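Local coordinates for protein cellulosomal scaffoldin (Bacteroides cellulosolvens, PDB 2XBT) that probably binds cellulose through this family 3b carbohydrate-binding module, one part of a much longer secreted scaffoldin that organises the cellulosome, at residues A[7-12]-A[32-37]; A[13-18]-A[27-32]; A[63-68]-A[110-115]. All blocks are in the same frame, centred on the assembly; numbering follows the deposited sequence.

Interaction 1: residues A[7-12]-A[32-37]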
loop_
_atom_site.group_PDB
_atom_site.type_symbol
_atom_site.label_atom_id
_atom_site.label_comp_id
_atom_site.label_asym_id
_atom_site.label_seq_id
_atom_site.Cartn_x
_atom_site.Cartn_y
_atom_site.Cartn_z
ATOM N N ASN A 7 13.441 -1.440 -13.246
ATOM C CA ASN A 7 12.640 -2.430 -13.929
ATOM C C ASN A 7 12.274 -3.577 -13.004
ATOM O O ASN A 7 13.036 -3.960 -12.112
ATOM C CB ASN A 7 13.358 -2.944 -15.179
ATOM C CG ASN A 7 13.426 -1.901 -16.277
ATOM O OD1 ASN A 7 12.757 -0.867 -16.211
ATOM N ND2 ASN A 7 14.228 -2.168 -17.298
ATOM N N SER A 8 11.082 -4.109 -13.220
ATOM C CA SER A 8 10.639 -5.276 -12.509
ATOM C C SER A 8 9.410 -5.694 -13.265
ATOM O O SER A 8 8.968 -4.985 -14.173
ATOM C CB SER A 8 10.280 -4.921 -11.063
ATOM O OG SER A 8 9.006 -4.286 -11.007
ATOM N N ASP A 9 8.842 -6.830 -12.898
ATOM C CA ASP A 9 7.584 -7.240 -13.498
ATOM C C ASP A 9 6.460 -7.085 -12.460
ATOM O O ASP A 9 5.440 -7.777 -12.518
ATOM C CB ASP A 9 7.684 -8.690 -13.992
ATOM C CG ASP A 9 8.717 -8.866 -15.116
ATOM O OD1 ASP A 9 8.901 -7.921 -15.915
ATOM O OD2 ASP A 9 9.335 -9.956 -15.201
ATOM N N LEU A 10 6.665 -6.185 -11.508
ATOM C CA LEU A 10 5.706 -5.989 -10.408
ATOM C C LEU A 10 4.670 -4.919 -10.734
ATOM O O LEU A 10 5.001 -3.864 -11.286
ATOM C CB LEU A 10 6.443 -5.630 -9.127
ATOM C CG LEU A 10 7.358 -6.689 -8.520
ATOM C CD1 LEU A 10 8.201 -6.116 -7.401
ATOM C CD2 LEU A 10 6.542 -7.872 -8.029
ATOM N N LYS A 11 3.417 -5.192 -10.397
ATOM C CA LYS A 11 2.330 -4.254 -10.653
ATOM C C LYS A 11 1.373 -4.220 -9.470
ATOM O O LYS A 11 1.071 -5.259 -8.890
ATOM C CB LYS A 11 1.605 -4.678 -11.926
ATOM C CG LYS A 11 0.294 -4.003 -12.197
ATOM C CD LYS A 11 -0.233 -4.445 -13.563
ATOM C CE LYS A 11 -1.692 -4.073 -13.759
ATOM N NZ LYS A 11 -2.221 -4.511 -15.087
ATOM N N LEU A 12 0.903 -3.024 -9.104
ATOM C CA LEU A 12 -0.004 -2.893 -7.972
ATOM C C LEU A 12 -1.397 -2.529 -8.441
ATOM O O LEU A 12 -1.565 -1.588 -9.213
ATOM C CB LEU A 12 0.492 -1.814 -7.006
ATOM C CG LEU A 12 -0.255 -1.659 -5.682
ATOM C CD1 LEU A 12 -0.097 -2.914 -4.851
ATOM C CD2 LEU A 12 0.242 -0.445 -4.900
ATOM N N LEU A 32 -0.658 -7.140 -5.285
ATOM C CA LEU A 32 0.623 -6.965 -5.924
ATOM C C LEU A 32 0.834 -8.169 -6.828
ATOM O O LEU A 32 0.810 -9.304 -6.353
ATOM C CB LEU A 32 1.721 -6.828 -4.870
ATOM C CG LEU A 32 3.180 -6.751 -5.347
ATOM C CD1 LEU A 32 3.439 -5.574 -6.290
ATOM C CD2 LEU A 32 4.118 -6.696 -4.142
ATOM N N GLN A 33 1.016 -7.920 -8.125
ATOM C CA GLN A 33 1.157 -8.997 -9.106
ATOM C C GLN A 33 2.564 -9.065 -9.683
ATOM O O GLN A 33 3.245 -8.052 -9.830
ATOM C CB GLN A 33 0.174 -8.806 -10.262
ATOM C CG GLN A 33 -1.271 -9.012 -9.906
ATOM C CD GLN A 33 -2.203 -8.753 -11.085
ATOM O OE1 GLN A 33 -1.903 -7.940 -11.962
ATOM N NE2 GLN A 33 -3.340 -9.439 -11.104
ATOM N N ASN A 34 2.994 -10.272 -10.023
ATOM C CA ASN A 34 4.232 -10.451 -10.763
ATOM C C ASN A 34 3.814 -10.927 -12.146
ATOM O O ASN A 34 3.193 -11.971 -12.276
ATOM C CB ASN A 34 5.122 -11.469 -10.049
ATOM C CG ASN A 34 6.330 -11.896 -10.878
ATOM O OD1 ASN A 34 6.714 -11.230 -11.828
ATOM N ND2 ASN A 34 6.928 -13.017 -10.505
ATOM N N THR A 35 4.119 -10.141 -13.172
ATOM C CA THR A 35 3.662 -10.443 -14.524
ATOM C C THR A 35 4.700 -11.213 -15.340
ATOM O O THR A 35 4.441 -11.590 -16.491
ATOM C CB THR A 35 3.412 -9.158 -15.303
ATOM O OG1 THR A 35 4.652 -8.442 -15.402
ATOM C CG2 THR A 35 2.373 -8.304 -14.604
ATOM N N GLY A 36 5.875 -11.424 -14.760
ATOM C CA GLY A 36 6.986 -12.031 -15.485
ATOM C C GLY A 36 7.455 -13.365 -14.939
ATOM O O GLY A 36 6.755 -14.015 -14.161
ATOM N N SER A 37 8.659 -13.771 -15.334
ATOM C CA SER A 37 9.151 -15.105 -15.022
ATOM C C SER A 37 10.104 -15.186 -13.827
ATOM O O SER A 37 10.508 -16.282 -13.447
ATOM C CB SER A 37 9.813 -15.718 -16.261
ATOM O OG SER A 37 10.772 -14.815 -16.778
HETATM O O HOH W 1 9.074 -11.417 -13.071
HETATM O O HOH W 2 9.408 -12.161 -17.804
HETATM O O HOH W 3 -3.588 -6.925 -13.939
#
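The backbone O of Asp-9 is gripped twice by Thr-35. Thr-35 N donates along a nearly straight line at 2.8 Å from Asp-9 O, lying in the carbonyl plane. Thr-35 OG1 donates to the same Asp-9 O at 3.1 Å, tilted 30° from that plane. Holding OG1 between the backbone N and carbonyl carbon (chi1 62°) brings both donors of one threonine to one oxygen. The carboxylate of Asp-9 extends toward Gly-36, its OD2 3.1 Å from Gly-36 CA. A water donates to both Asp-9 OD2 and Asn-34 OD1. The latter also accepts from Gly-36 N, which closes an Asx turn, and Asn-34 ND2 is bonded to Ser-38 O and Gly-99 O. Further in, Lys-11 and Gln-33 form an antiparallel hydrogen-bonded pair, with Gln-33 N 2.8 Å from Lys-11 O. Their extended side chains run side by side in the same direction, and a water joins Lys-11 NZ to Gln-33 OE1. On the other face Leu-32 CD1 lies 4.1 Å from Leu-10 CB, beside Leu-98 and Ile-45 of other strands. The contact closes the open end of the hairpin formed by strands 10-15 and 22-34. Asn-34 is buried on the leucine face, and with partners at both ends of its amide its rotation is probably fixed, whereas the ends of Lys-11 and Gln-33 on the other face meet through water.

Interaction 2: residues A[13-18]-A[27-32]. Unlike the reference sequence in segment 27-32: Tyr-27 (reference Cys).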
loop_
_atom_site.group_PDB
_atom_site.type_symbol
_atom_site.label_atom_id
_atom_site.label_comp_id
_atom_site.label_asym_id
_atom_site.label_seq_id
_atom_site.Cartn_x
_atom_site.Cartn_y
_atom_site.Cartn_z
ATOM N N LEU A 13 -2.384 -3.286 -7.973
ATOM C CA LEU A 13 -3.782 -2.932 -8.135
ATOM C C LEU A 13 -4.278 -2.433 -6.784
ATOM O O LEU A 13 -3.817 -2.891 -5.740
ATOM C CB LEU A 13 -4.605 -4.133 -8.612
ATOM C CG LEU A 13 -4.205 -4.727 -9.972
ATOM C CD1 LEU A 13 -4.963 -6.021 -10.247
ATOM C CD2 LEU A 13 -4.446 -3.724 -11.094
ATOM N N PHE A 14 -5.202 -1.481 -6.797
ATOM C CA PHE A 14 -5.614 -0.849 -5.560
ATOM C C PHE A 14 -7.129 -0.668 -5.548
ATOM O O PHE A 14 -7.735 -0.373 -6.582
ATOM C CB PHE A 14 -4.947 0.532 -5.429
ATOM C CG PHE A 14 -5.274 1.249 -4.146
ATOM C CD1 PHE A 14 -4.452 1.118 -3.038
ATOM C CD2 PHE A 14 -6.401 2.051 -4.055
ATOM C CE1 PHE A 14 -4.746 1.764 -1.863
ATOM C CE2 PHE A 14 -6.713 2.699 -2.884
ATOM C CZ PHE A 14 -5.892 2.557 -1.779
ATOM N N SER A 15 -7.731 -0.859 -4.384
ATOM C CA SER A 15 -9.102 -0.402 -4.161
ATOM C C SER A 15 -9.285 -0.013 -2.714
ATOM O O SER A 15 -8.484 -0.372 -1.864
ATOM C CB SER A 15 -10.120 -1.477 -4.535
ATOM O OG SER A 15 -10.378 -2.315 -3.433
ATOM N N ASN A 16 -10.350 0.725 -2.427
ATOM C CA ASN A 16 -10.601 1.184 -1.066
ATOM C C ASN A 16 -12.071 0.993 -0.684
ATOM O O ASN A 16 -12.583 1.670 0.199
ATOM C CB ASN A 16 -10.170 2.648 -0.882
ATOM C CG ASN A 16 -10.779 3.575 -1.910
ATOM O OD1 ASN A 16 -11.733 3.214 -2.607
ATOM N ND2 ASN A 16 -10.229 4.783 -2.018
ATOM N N ASN A 17 -12.730 0.048 -1.346
ATOM C CA ASN A 17 -14.120 -0.247 -1.049
ATOM C C ASN A 17 -15.026 0.925 -1.407
ATOM O O ASN A 17 -16.081 1.111 -0.800
ATOM C CB ASN A 17 -14.278 -0.594 0.434
ATOM C CG ASN A 17 -13.590 -1.899 0.805
ATOM O OD1 ASN A 17 -13.255 -2.707 -0.066
ATOM N ND2 ASN A 17 -13.386 -2.116 2.107
ATOM N N GLY A 18 -14.599 1.719 -2.385
ATOM C CA GLY A 18 -15.343 2.896 -2.804
ATOM C C GLY A 18 -15.369 4.021 -1.779
ATOM O O GLY A 18 -16.149 4.969 -1.914
ATOM N N TYR A 27 -9.173 2.923 3.954
ATOM C CA TYR A 27 -9.190 1.556 3.428
ATOM C C TYR A 27 -8.115 1.363 2.376
ATOM O O TYR A 27 -7.991 2.180 1.455
ATOM C CB TYR A 27 -10.537 1.216 2.814
ATOM C CG TYR A 27 -11.658 1.222 3.807
ATOM C CD1 TYR A 27 -12.102 0.043 4.392
ATOM C CD2 TYR A 27 -12.267 2.412 4.171
ATOM C CE1 TYR A 27 -13.131 0.052 5.318
ATOM C CE2 TYR A 27 -13.301 2.434 5.085
ATOM C CZ TYR A 27 -13.724 1.256 5.660
ATOM O OH TYR A 27 -14.749 1.284 6.571
ATOM N N MET A 28 -7.360 0.277 2.504
ATOM C CA MET A 28 -6.319 -0.069 1.549
ATOM C C MET A 28 -6.428 -1.534 1.179
ATOM O O MET A 28 -6.046 -2.392 1.961
ATOM C CB MET A 28 -4.936 0.131 2.169
ATOM C CG MET A 28 -4.468 1.562 2.281
ATOM S SD MET A 28 -3.153 1.634 3.525
ATOM C CE MET A 28 -4.141 1.286 4.959
ATOM N N ASN A 29 -6.929 -1.819 -0.012
ATOM C CA ASN A 29 -6.966 -3.186 -0.490
ATOM C C ASN A 29 -6.085 -3.269 -1.708
ATOM O O ASN A 29 -6.305 -2.568 -2.699
ATOM C CB ASN A 29 -8.380 -3.592 -0.863
ATOM C CG ASN A 29 -9.351 -3.415 0.271
ATOM O OD1 ASN A 29 -9.106 -3.858 1.394
ATOM N ND2 ASN A 29 -10.469 -2.760 -0.015
ATOM N N MET A 30 -5.080 -4.128 -1.637
ATOM C CA MET A 30 -4.057 -4.138 -2.664
ATOM C C MET A 30 -3.773 -5.528 -3.172
ATOM O O MET A 30 -3.800 -6.493 -2.412
ATOM C CB MET A 30 -2.792 -3.509 -2.126
ATOM C CG MET A 30 -2.991 -2.013 -1.931
ATOM S SD MET A 30 -1.717 -1.233 -0.973
ATOM C CE MET A 30 -1.819 -2.078 0.593
ATOM N N LYS A 31 -3.511 -5.616 -4.465
ATOM C CA LYS A 31 -3.024 -6.844 -5.057
ATOM C C LYS A 31 -1.730 -6.513 -5.733
ATOM O O LYS A 31 -1.697 -5.705 -6.660
ATOM C CB LYS A 31 -3.974 -7.348 -6.138
ATOM C CG LYS A 31 -5.007 -8.330 -5.688
ATOM C CD LYS A 31 -5.536 -9.094 -6.904
ATOM C CE LYS A 31 -6.771 -9.916 -6.581
ATOM N NZ LYS A 31 -7.251 -10.660 -7.793
ATOM N N LEU A 32 -0.658 -7.140 -5.285
ATOM C CA LEU A 32 0.623 -6.965 -5.924
ATOM C C LEU A 32 0.834 -8.169 -6.828
ATOM O O LEU A 32 0.810 -9.304 -6.353
ATOM C CB LEU A 32 1.721 -6.828 -4.870
ATOM C CG LEU A 32 3.180 -6.751 -5.347
ATOM C CD1 LEU A 32 3.439 -5.574 -6.290
ATOM C CD2 LEU A 32 4.118 -6.696 -4.142
HETATM O O HOH W 4 -7.607 4.824 0.204
#
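Phe-14 lies beside Met-30 and Met-28 on the inner face of the hairpin. Its CB carries the ring away from the backbone N (chi1 -178°), and the ring then leans toward strand 27-32. Phe-14 CD1 meets Met-30 CG at 3.6 Å. Next round the ring, Phe-14 CE1 has Met-28 CG near the ring plane, at the edge, and Phe-14 CZ ends 3.9 Å from Tyr-27 O. The sulfur of Met-30 stands at the ring edge, 5.4 Å from SD to the Phe-14 centroid and 79° off the ring normal, a Met-aromatic contact. Tyr-49 and Pro-134 also touch the ring. An alanine here would remove the whole ring and probably leave a gap between Met-28, Met-30 and Tyr-49, with both thioether chains freer to turn. This is the antiparallel hairpin of strands 10-15 and 22-34, part of one sheet of the CBM3 beta-sandwich, and its hydrogen-bonded pairs are Leu-13 with Lys-31 and Ser-15 with Asn-29. Leu-13 N donates to Lys-31 O at 2.8 Å. On the opposite face Asn-29 ND2 gives Ser-15 OG a weak bond of 3.4 Å and lies 2.8 Å from Asn-17 OD1, the two amide planes turned 40° apart. Asn-17 crosses Tyr-27 at about a right angle, its ND2 3.4 Å from Tyr-27 CD1. Asn-16 turns its amide away to Met-137 N and Gly-135 O, while a water that donates to Tyr-27 O accepts a weak bond from Asn-16 ND2.

Interaction 3: residues A[63-68]-A[110-115]; sequences SDYVSI and EVTIQG
The ring of Tyr-65 meets Thr-112 at its edge, where Thr-112 CG2 lies 3.9 Å from CD2 of Tyr-65. Over one face stands Ser-67 N, two residues further along the same segment, 3.9 Å above the plane of the Tyr-65 ring and offset toward the rim. The side chains of Gln-114 and Tyr-65 cross at a slant, amide and ring planes 68° apart, with Gln-114 OE1 3.8 Å from Tyr-65 CB. Placing CG opposite the backbone N (chi1 178°) carries the tyrosine ring over toward the side chains of Thr-112 and Gln-114. Ser-67 OG accepts from Thr-112 N at 2.8 Å and donates to a water that donates in turn to Glu-110 O, so a side chain takes the place of a backbone acceptor where strand 63-66 ends. On the reverse face Val-66 CG1 approaches Ile-113 CG1 and Val-111 CG2, while Ile-68 CB packs 3.9 Å from Val-111 CG2. The acid of Asp-64 is salt-bridged to Arg-116. Gln-114 O receives both Asp-64 N, at 3.0 Å, and Tyr-65 N, at 3.2 Å, and a water donates to it as well. Two residues facing one in an antiparallel pair, with the register shifted by one, make a classic beta bulge.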
loop_
_atom_site.group_PDB
_atom_site.type_symbol
_atom_site.label_atom_id
_atom_site.label_comp_id
_atom_site.label_asym_id
_atom_site.label_seq_id
_atom_site.Cartn_x
_atom_site.Cartn_y
_atom_site.Cartn_z
ATOM N N SER A 63 -4.493 -5.192 10.126
ATOM C CA SER A 63 -4.257 -6.152 9.051
ATOM C C SER A 63 -5.396 -7.164 8.979
ATOM O O SER A 63 -5.428 -8.134 9.738
ATOM C CB SER A 63 -2.906 -6.849 9.235
ATOM O OG SER A 63 -2.561 -7.599 8.084
ATOM N N ASP A 64 -6.328 -6.931 8.063
ATOM C CA ASP A 64 -7.522 -7.761 7.937
ATOM C C ASP A 64 -7.233 -9.058 7.189
ATOM O O ASP A 64 -7.668 -10.134 7.600
ATOM C CB ASP A 64 -8.625 -7.012 7.190
ATOM C CG ASP A 64 -9.151 -5.802 7.962
ATOM O OD1 ASP A 64 -9.116 -5.799 9.213
ATOM O OD2 ASP A 64 -9.596 -4.845 7.299
ATOM N N TYR A 65 -6.533 -8.947 6.065
ATOM C CA TYR A 65 -6.256 -10.112 5.240
ATOM C C TYR A 65 -4.959 -9.972 4.452
ATOM O O TYR A 65 -4.715 -8.950 3.812
ATOM C CB TYR A 65 -7.420 -10.381 4.287
ATOM C CG TYR A 65 -7.168 -11.557 3.365
ATOM C CD1 TYR A 65 -7.024 -12.835 3.879
ATOM C CD2 TYR A 65 -7.078 -11.386 1.989
ATOM C CE1 TYR A 65 -6.794 -13.921 3.055
ATOM C CE2 TYR A 65 -6.849 -12.472 1.145
ATOM C CZ TYR A 65 -6.711 -13.736 1.695
ATOM O OH TYR A 65 -6.482 -14.834 0.895
ATOM N N VAL A 66 -4.116 -10.996 4.521
ATOM C CA VAL A 66 -2.920 -11.040 3.695
ATOM C C VAL A 66 -2.818 -12.453 3.153
ATOM O O VAL A 66 -2.681 -13.402 3.927
ATOM C CB VAL A 66 -1.663 -10.707 4.498
ATOM C CG1 VAL A 66 -0.449 -10.688 3.584
ATOM C CG2 VAL A 66 -1.830 -9.371 5.222
ATOM N N SER A 67 -2.906 -12.593 1.835
ATOM C CA SER A 67 -3.044 -13.915 1.222
ATOM C C SER A 67 -1.780 -14.770 1.308
ATOM O O SER A 67 -1.854 -15.995 1.232
ATOM C CB SER A 67 -3.507 -13.798 -0.228
ATOM O OG SER A 67 -2.502 -13.241 -1.051
ATOM N N ILE A 68 -0.625 -14.130 1.451
ATOM C CA ILE A 68 0.635 -14.841 1.644
ATOM C C ILE A 68 1.415 -14.167 2.751
ATOM O O ILE A 68 1.660 -12.965 2.684
ATOM C CB ILE A 68 1.524 -14.807 0.382
ATOM C CG1 ILE A 68 0.766 -15.310 -0.843
ATOM C CG2 ILE A 68 2.820 -15.587 0.617
ATOM C CD1 ILE A 68 1.588 -15.207 -2.125
ATOM N N GLU A 110 0.611 -13.575 -7.264
ATOM C CA GLU A 110 0.115 -12.340 -6.691
ATOM C C GLU A 110 -0.222 -12.508 -5.221
ATOM O O GLU A 110 -0.485 -13.615 -4.739
ATOM C CB GLU A 110 -1.099 -11.842 -7.461
ATOM C CG GLU A 110 -2.261 -12.795 -7.405
ATOM C CD GLU A 110 -3.519 -12.208 -8.003
ATOM O OE1 GLU A 110 -4.475 -11.966 -7.233
ATOM O OE2 GLU A 110 -3.554 -11.994 -9.238
ATOM N N VAL A 111 -0.212 -11.395 -4.509
ATOM C CA VAL A 111 -0.547 -11.402 -3.103
ATOM C C VAL A 111 -1.577 -10.307 -2.849
ATOM O O VAL A 111 -1.470 -9.204 -3.389
ATOM C CB VAL A 111 0.693 -11.198 -2.225
ATOM C CG1 VAL A 111 1.394 -9.873 -2.574
ATOM C CG2 VAL A 111 0.307 -11.245 -0.753
ATOM N N THR A 112 -2.592 -10.646 -2.067
ATOM C CA THR A 112 -3.623 -9.690 -1.685
ATOM C C THR A 112 -3.365 -9.167 -0.275
ATOM O O THR A 112 -3.132 -9.941 0.649
ATOM C CB THR A 112 -5.005 -10.342 -1.749
ATOM O OG1 THR A 112 -5.288 -10.695 -3.111
ATOM C CG2 THR A 112 -6.068 -9.370 -1.249
ATOM N N ILE A 113 -3.403 -7.846 -0.110
ATOM C CA ILE A 113 -3.189 -7.230 1.188
ATOM C C ILE A 113 -4.380 -6.310 1.467
ATOM O O ILE A 113 -4.673 -5.408 0.672
ATOM C CB ILE A 113 -1.898 -6.398 1.175
ATOM C CG1 ILE A 113 -0.712 -7.282 0.766
ATOM C CG2 ILE A 113 -1.649 -5.723 2.521
ATOM C CD1 ILE A 113 0.479 -6.510 0.227
ATOM N N GLN A 114 -5.072 -6.552 2.574
ATOM C CA GLN A 114 -6.212 -5.728 2.958
ATOM C C GLN A 114 -5.966 -5.163 4.340
ATOM O O GLN A 114 -5.789 -5.901 5.295
ATOM C CB GLN A 114 -7.512 -6.533 2.934
ATOM C CG GLN A 114 -7.787 -7.172 1.595
ATOM C CD GLN A 114 -9.090 -7.951 1.557
ATOM O OE1 GLN A 114 -9.830 -8.006 2.539
ATOM N NE2 GLN A 114 -9.377 -8.558 0.410
ATOM N N GLY A 115 -5.939 -3.839 4.437
ATOM C CA GLY A 115 -5.621 -3.197 5.690
ATOM C C GLY A 115 -6.490 -1.968 5.876
ATOM O O GLY A 115 -7.068 -1.447 4.918
HETATM O O HOH W 5 -2.781 -6.127 5.833
HETATM O O HOH W 6 -2.518 -14.826 -3.213
#

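All three interactions belong to one antiparallel sheet of the CBM3 module. Interactions 1 and 2 are successive stretches of the same hairpin, centres about 17 Å apart, and share Leu-32; Leu-12 CD1 of interaction 1 packs 3.9 Å from Met-30 CB of interaction 2. Strand 110-119 flanks strand 22-34 and adds interaction 3, its centre about 10 Å from that of interaction 2 and about 17 Å from that of interaction 1. Backbone bonds join them, with Met-30 N 2.7 Å from Ile-113 O and Leu-32 N 2.9 Å from Val-111 O. On the outer face Glu-110 of interaction 3 forms a salt bridge with Lys-31 of interaction 2 and accepts a hydrogen bond from Gln-33 of interaction 1.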